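PDB 4HY3: phosphoglycerate oxidoreductase from Rhizobium etli, which probably reduces hydroxypyruvate or glyoxylate with an NAD(P)H cofactor, as a member of the D-isomer-specific 2-hydroxyacid dehydrogenase family. Local coordinates for residues 116-128 with 337-350. Sequence-based numbering, arbitrary orientation.
Sequences LFQRGIHVVTTGQ and MDRGLPPMRCKRAE
Thr-125 and Lys-347 form an antiparallel hydrogen-bonded pair, with Thr-125 N giving its hydrogen to Lys-347 O at 2.9 Å and Lys-347 N facing Thr-125 O. Through this pair the short C-terminal strand 347-348 joins strand 122-125 as an outermost strand, within this chain, of the mixed sheet holding the N-terminal strand, in the two-domain architecture of D-2-hydroxyacid dehydrogenases; segment 337-350 reaches it after helix 320-338 ends in a Schellman motif at Gly-340. Farther along, a weak bond runs from Ala-349 N to Val-123 O. On the Val-124 side, CG1 of that residue packs against the CB and SG of Cys-346, and Thr-126 CG2 meets the same sulfur at 3.7 Å. His-122 CG lies anti to the carbonyl carbon (chi1 -48°), which brings ND1 obliquely to Pro-343 CD, 3.3 Å away. One face of the imidazole takes the Arg-348 guanidinium, offset toward the rim with the planes 35° apart; the opposite face lies over Gly-120 O. Arg-348 NH2 makes a salt bridge to Glu-350 of the second subunit, so the contact borders the subunit interface. Phe-117 sets its ring edge against Ala-349 O, with CZ obliquely 3.2 Å from Glu-350 CA; an alanine here would remove the ring and probably open a gap beside both backbone atoms. The selenium (SE) of Met-337, a selenomethionine, lies at the imidazole edge, 3.9 Å from His-122 ND1.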
# COMPACT_ATOMS: atom_id res chain seq x y z
N LEU A 116 -41.13 -6.05 -7.44
CA LEU A 116 -39.76 -6.47 -7.68
C LEU A 116 -39.15 -6.30 -6.36
O LEU A 116 -38.56 -5.26 -6.11
CB LEU A 116 -38.97 -5.53 -8.59
CG LEU A 116 -39.46 -4.77 -9.79
CD1 LEU A 116 -38.56 -3.57 -9.83
CD2 LEU A 116 -39.35 -5.61 -11.04
N PHE A 117 -39.32 -7.30 -5.51
CA PHE A 117 -38.68 -7.38 -4.18
C PHE A 117 -39.35 -8.60 -3.60
O PHE A 117 -38.67 -9.56 -3.24
CB PHE A 117 -38.89 -6.16 -3.28
CG PHE A 117 -37.75 -5.18 -3.27
CD1 PHE A 117 -36.43 -5.61 -3.17
CD2 PHE A 117 -37.99 -3.80 -3.33
CE1 PHE A 117 -35.38 -4.69 -3.17
CE2 PHE A 117 -36.95 -2.87 -3.34
CZ PHE A 117 -35.64 -3.31 -3.26
N GLN A 118 -40.68 -8.54 -3.55
CA GLN A 118 -41.51 -9.73 -3.48
C GLN A 118 -40.91 -10.86 -4.31
O GLN A 118 -40.64 -11.94 -3.79
CB GLN A 118 -42.90 -9.39 -4.04
CG GLN A 118 -43.86 -10.57 -4.11
CD GLN A 118 -44.52 -10.86 -2.78
OE1 GLN A 118 -45.05 -9.95 -2.13
NE2 GLN A 118 -44.47 -12.11 -2.36
N ARG A 119 -40.70 -10.59 -5.60
CA ARG A 119 -40.26 -11.62 -6.55
C ARG A 119 -38.79 -12.03 -6.47
O ARG A 119 -38.43 -13.14 -6.91
CB ARG A 119 -40.61 -11.17 -7.96
CG ARG A 119 -42.07 -11.37 -8.28
CD ARG A 119 -42.43 -10.59 -9.52
NE ARG A 119 -42.55 -11.41 -10.73
CZ ARG A 119 -41.60 -11.58 -11.64
NH1 ARG A 119 -40.41 -11.03 -11.48
NH2 ARG A 119 -41.83 -12.31 -12.70
N GLY A 120 -37.97 -11.15 -5.90
CA GLY A 120 -36.51 -11.36 -5.74
C GLY A 120 -35.70 -10.73 -6.86
O GLY A 120 -34.60 -11.19 -7.17
N ILE A 121 -36.26 -9.67 -7.47
CA ILE A 121 -35.74 -9.12 -8.70
C ILE A 121 -34.83 -7.97 -8.31
O ILE A 121 -35.31 -6.98 -7.77
CB ILE A 121 -36.87 -8.58 -9.62
CG1 ILE A 121 -37.87 -9.67 -9.97
CG2 ILE A 121 -36.35 -8.03 -10.93
CD1 ILE A 121 -37.25 -11.01 -10.27
N HIS A 122 -33.53 -8.12 -8.59
CA HIS A 122 -32.53 -7.12 -8.26
C HIS A 122 -32.54 -5.98 -9.24
O HIS A 122 -32.75 -6.17 -10.42
CB HIS A 122 -31.12 -7.73 -8.16
CG HIS A 122 -31.05 -8.99 -7.31
ND1 HIS A 122 -30.58 -10.17 -7.78
CD2 HIS A 122 -31.44 -9.23 -6.00
CE1 HIS A 122 -30.65 -11.10 -6.82
NE2 HIS A 122 -31.18 -10.53 -5.73
N VAL A 123 -32.32 -4.78 -8.73
CA VAL A 123 -32.18 -3.60 -9.55
C VAL A 123 -30.80 -3.12 -9.24
O VAL A 123 -30.48 -2.88 -8.07
CB VAL A 123 -33.13 -2.48 -9.16
CG1 VAL A 123 -32.83 -1.26 -10.02
CG2 VAL A 123 -34.60 -2.90 -9.29
N VAL A 124 -29.98 -2.98 -10.27
CA VAL A 124 -28.58 -2.72 -10.09
C VAL A 124 -28.25 -1.45 -10.87
O VAL A 124 -28.97 -1.10 -11.82
CB VAL A 124 -27.78 -3.98 -10.52
CG1 VAL A 124 -27.10 -3.80 -11.86
CG2 VAL A 124 -26.76 -4.36 -9.47
N THR A 125 -27.22 -0.72 -10.45
CA THR A 125 -26.85 0.56 -11.07
C THR A 125 -25.36 0.60 -11.25
O THR A 125 -24.62 -0.14 -10.62
CB THR A 125 -27.20 1.81 -10.21
OG1 THR A 125 -26.84 1.54 -8.85
CG2 THR A 125 -28.70 2.14 -10.29
N THR A 126 -24.93 1.52 -12.09
CA THR A 126 -23.61 1.43 -12.62
C THR A 126 -22.90 2.74 -12.44
O THR A 126 -21.86 2.97 -13.07
CB THR A 126 -23.73 1.15 -14.13
OG1 THR A 126 -24.59 2.14 -14.72
CG2 THR A 126 -24.31 -0.25 -14.35
N GLY A 127 -23.47 3.58 -11.58
CA GLY A 127 -22.97 4.93 -11.30
C GLY A 127 -21.57 5.03 -10.74
O GLY A 127 -20.94 6.09 -10.81
N GLN A 128 -21.04 3.94 -10.18
CA GLN A 128 -19.70 4.04 -9.61
C GLN A 128 -18.61 4.16 -10.67
O GLN A 128 -17.47 4.46 -10.33
CB GLN A 128 -19.42 2.95 -8.60
CG GLN A 128 -19.17 1.61 -9.21
CD GLN A 128 -18.32 0.78 -8.30
OE1 GLN A 128 -17.58 1.32 -7.46
NE2 GLN A 128 -18.42 -0.54 -8.44
N MSE A 337 -25.59 -13.90 -12.30
CA MSE A 337 -26.97 -14.28 -12.13
C MSE A 337 -27.34 -15.41 -13.03
O MSE A 337 -28.20 -16.22 -12.68
CB MSE A 337 -27.85 -13.10 -12.38
CG MSE A 337 -27.34 -12.02 -11.46
SE MSE A 337 -28.75 -10.67 -11.24
CE MSE A 337 -27.89 -9.42 -12.51
N ASP A 338 -26.69 -15.51 -14.19
CA ASP A 338 -26.82 -16.74 -14.98
C ASP A 338 -26.44 -17.98 -14.17
O ASP A 338 -27.17 -18.95 -14.16
CB ASP A 338 -25.94 -16.70 -16.22
CG ASP A 338 -26.42 -15.72 -17.25
OD1 ASP A 338 -27.67 -15.60 -17.43
OD2 ASP A 338 -25.53 -15.09 -17.89
N ARG A 339 -25.29 -17.93 -13.50
CA ARG A 339 -24.81 -19.03 -12.67
C ARG A 339 -25.50 -19.04 -11.30
O ARG A 339 -24.89 -19.47 -10.32
CB ARG A 339 -23.29 -18.95 -12.50
CG ARG A 339 -22.51 -18.99 -13.82
CD ARG A 339 -20.99 -19.06 -13.66
NE ARG A 339 -20.57 -18.38 -12.43
CZ ARG A 339 -19.84 -17.28 -12.40
NH1 ARG A 339 -19.41 -16.75 -13.53
NH2 ARG A 339 -19.53 -16.72 -11.25
N GLY A 340 -26.74 -18.56 -11.23
CA GLY A 340 -27.55 -18.54 -10.00
C GLY A 340 -27.16 -17.57 -8.87
O GLY A 340 -27.86 -17.51 -7.87
N LEU A 341 -26.07 -16.81 -8.99
CA LEU A 341 -25.60 -16.02 -7.85
C LEU A 341 -26.07 -14.55 -7.84
O LEU A 341 -26.52 -14.00 -8.88
CB LEU A 341 -24.07 -16.09 -7.70
CG LEU A 341 -23.46 -17.51 -7.75
CD1 LEU A 341 -22.12 -17.48 -8.47
CD2 LEU A 341 -23.31 -18.18 -6.40
N PRO A 342 -26.01 -13.90 -6.66
CA PRO A 342 -26.35 -12.50 -6.48
C PRO A 342 -25.37 -11.57 -7.17
O PRO A 342 -24.17 -11.86 -7.23
CB PRO A 342 -26.25 -12.31 -4.97
CG PRO A 342 -25.33 -13.39 -4.52
CD PRO A 342 -25.75 -14.55 -5.37
N PRO A 343 -25.89 -10.44 -7.70
CA PRO A 343 -25.03 -9.51 -8.41
C PRO A 343 -24.12 -8.81 -7.40
O PRO A 343 -24.54 -8.58 -6.26
CB PRO A 343 -26.03 -8.53 -9.02
CG PRO A 343 -27.18 -8.53 -8.06
CD PRO A 343 -27.28 -9.97 -7.62
N MSE A 344 -22.88 -8.51 -7.80
CA MSE A 344 -21.88 -7.94 -6.90
C MSE A 344 -21.39 -6.62 -7.38
O MSE A 344 -21.08 -5.75 -6.58
CB MSE A 344 -20.62 -8.79 -6.82
CG MSE A 344 -20.74 -10.14 -6.12
SE MSE A 344 -21.63 -9.97 -4.37
CE MSE A 344 -20.14 -9.37 -3.20
N ARG A 345 -21.31 -6.47 -8.69
CA ARG A 345 -20.47 -5.45 -9.32
C ARG A 345 -21.12 -4.07 -9.32
O ARG A 345 -20.48 -3.08 -8.97
CB ARG A 345 -20.05 -5.88 -10.75
CG ARG A 345 -18.92 -5.04 -11.34
CD ARG A 345 -18.26 -4.27 -10.20
NE ARG A 345 -16.87 -3.91 -10.46
CZ ARG A 345 -16.08 -3.30 -9.58
NH1 ARG A 345 -16.52 -2.97 -8.37
NH2 ARG A 345 -14.84 -3.02 -9.91
N CYS A 346 -22.37 -4.03 -9.74
CA CYS A 346 -23.12 -2.79 -9.79
C CYS A 346 -23.83 -2.65 -8.46
O CYS A 346 -24.02 -3.64 -7.76
CB CYS A 346 -24.14 -2.85 -10.93
SG CYS A 346 -23.56 -3.42 -12.56
N LYS A 347 -24.25 -1.43 -8.11
CA LYS A 347 -24.90 -1.18 -6.84
C LYS A 347 -26.33 -1.76 -6.76
O LYS A 347 -27.11 -1.64 -7.69
CB LYS A 347 -24.90 0.31 -6.52
CG LYS A 347 -25.25 0.59 -5.07
CD LYS A 347 -25.81 1.98 -4.85
CE LYS A 347 -24.73 2.98 -4.44
NZ LYS A 347 -25.28 4.07 -3.58
N ARG A 348 -26.67 -2.39 -5.64
CA ARG A 348 -28.05 -2.83 -5.40
C ARG A 348 -28.90 -1.69 -4.80
O ARG A 348 -28.34 -0.74 -4.26
CB ARG A 348 -28.04 -3.99 -4.42
CG ARG A 348 -29.07 -5.02 -4.74
CD ARG A 348 -28.39 -6.28 -5.18
NE ARG A 348 -28.57 -7.28 -4.15
CZ ARG A 348 -27.76 -8.31 -3.94
NH1 ARG A 348 -26.67 -8.48 -4.68
NH2 ARG A 348 -28.05 -9.16 -2.97
N ALA A 349 -30.23 -1.81 -4.88
CA ALA A 349 -31.21 -0.90 -4.23
C ALA A 349 -32.17 -1.66 -3.31
O ALA A 349 -32.45 -2.83 -3.60
CB ALA A 349 -32.00 -0.18 -5.28
N GLU A 350 -32.70 -1.04 -2.23
CA GLU A 350 -33.61 -1.77 -1.29
C GLU A 350 -34.59 -0.96 -0.45
O GLU A 350 -35.78 -1.26 -0.35
CB GLU A 350 -32.83 -2.65 -0.27
CG GLU A 350 -31.38 -2.99 -0.58
CD GLU A 350 -30.43 -1.83 -0.34
OE1 GLU A 350 -30.77 -0.67 -0.71
OE2 GLU A 350 -29.33 -2.07 0.23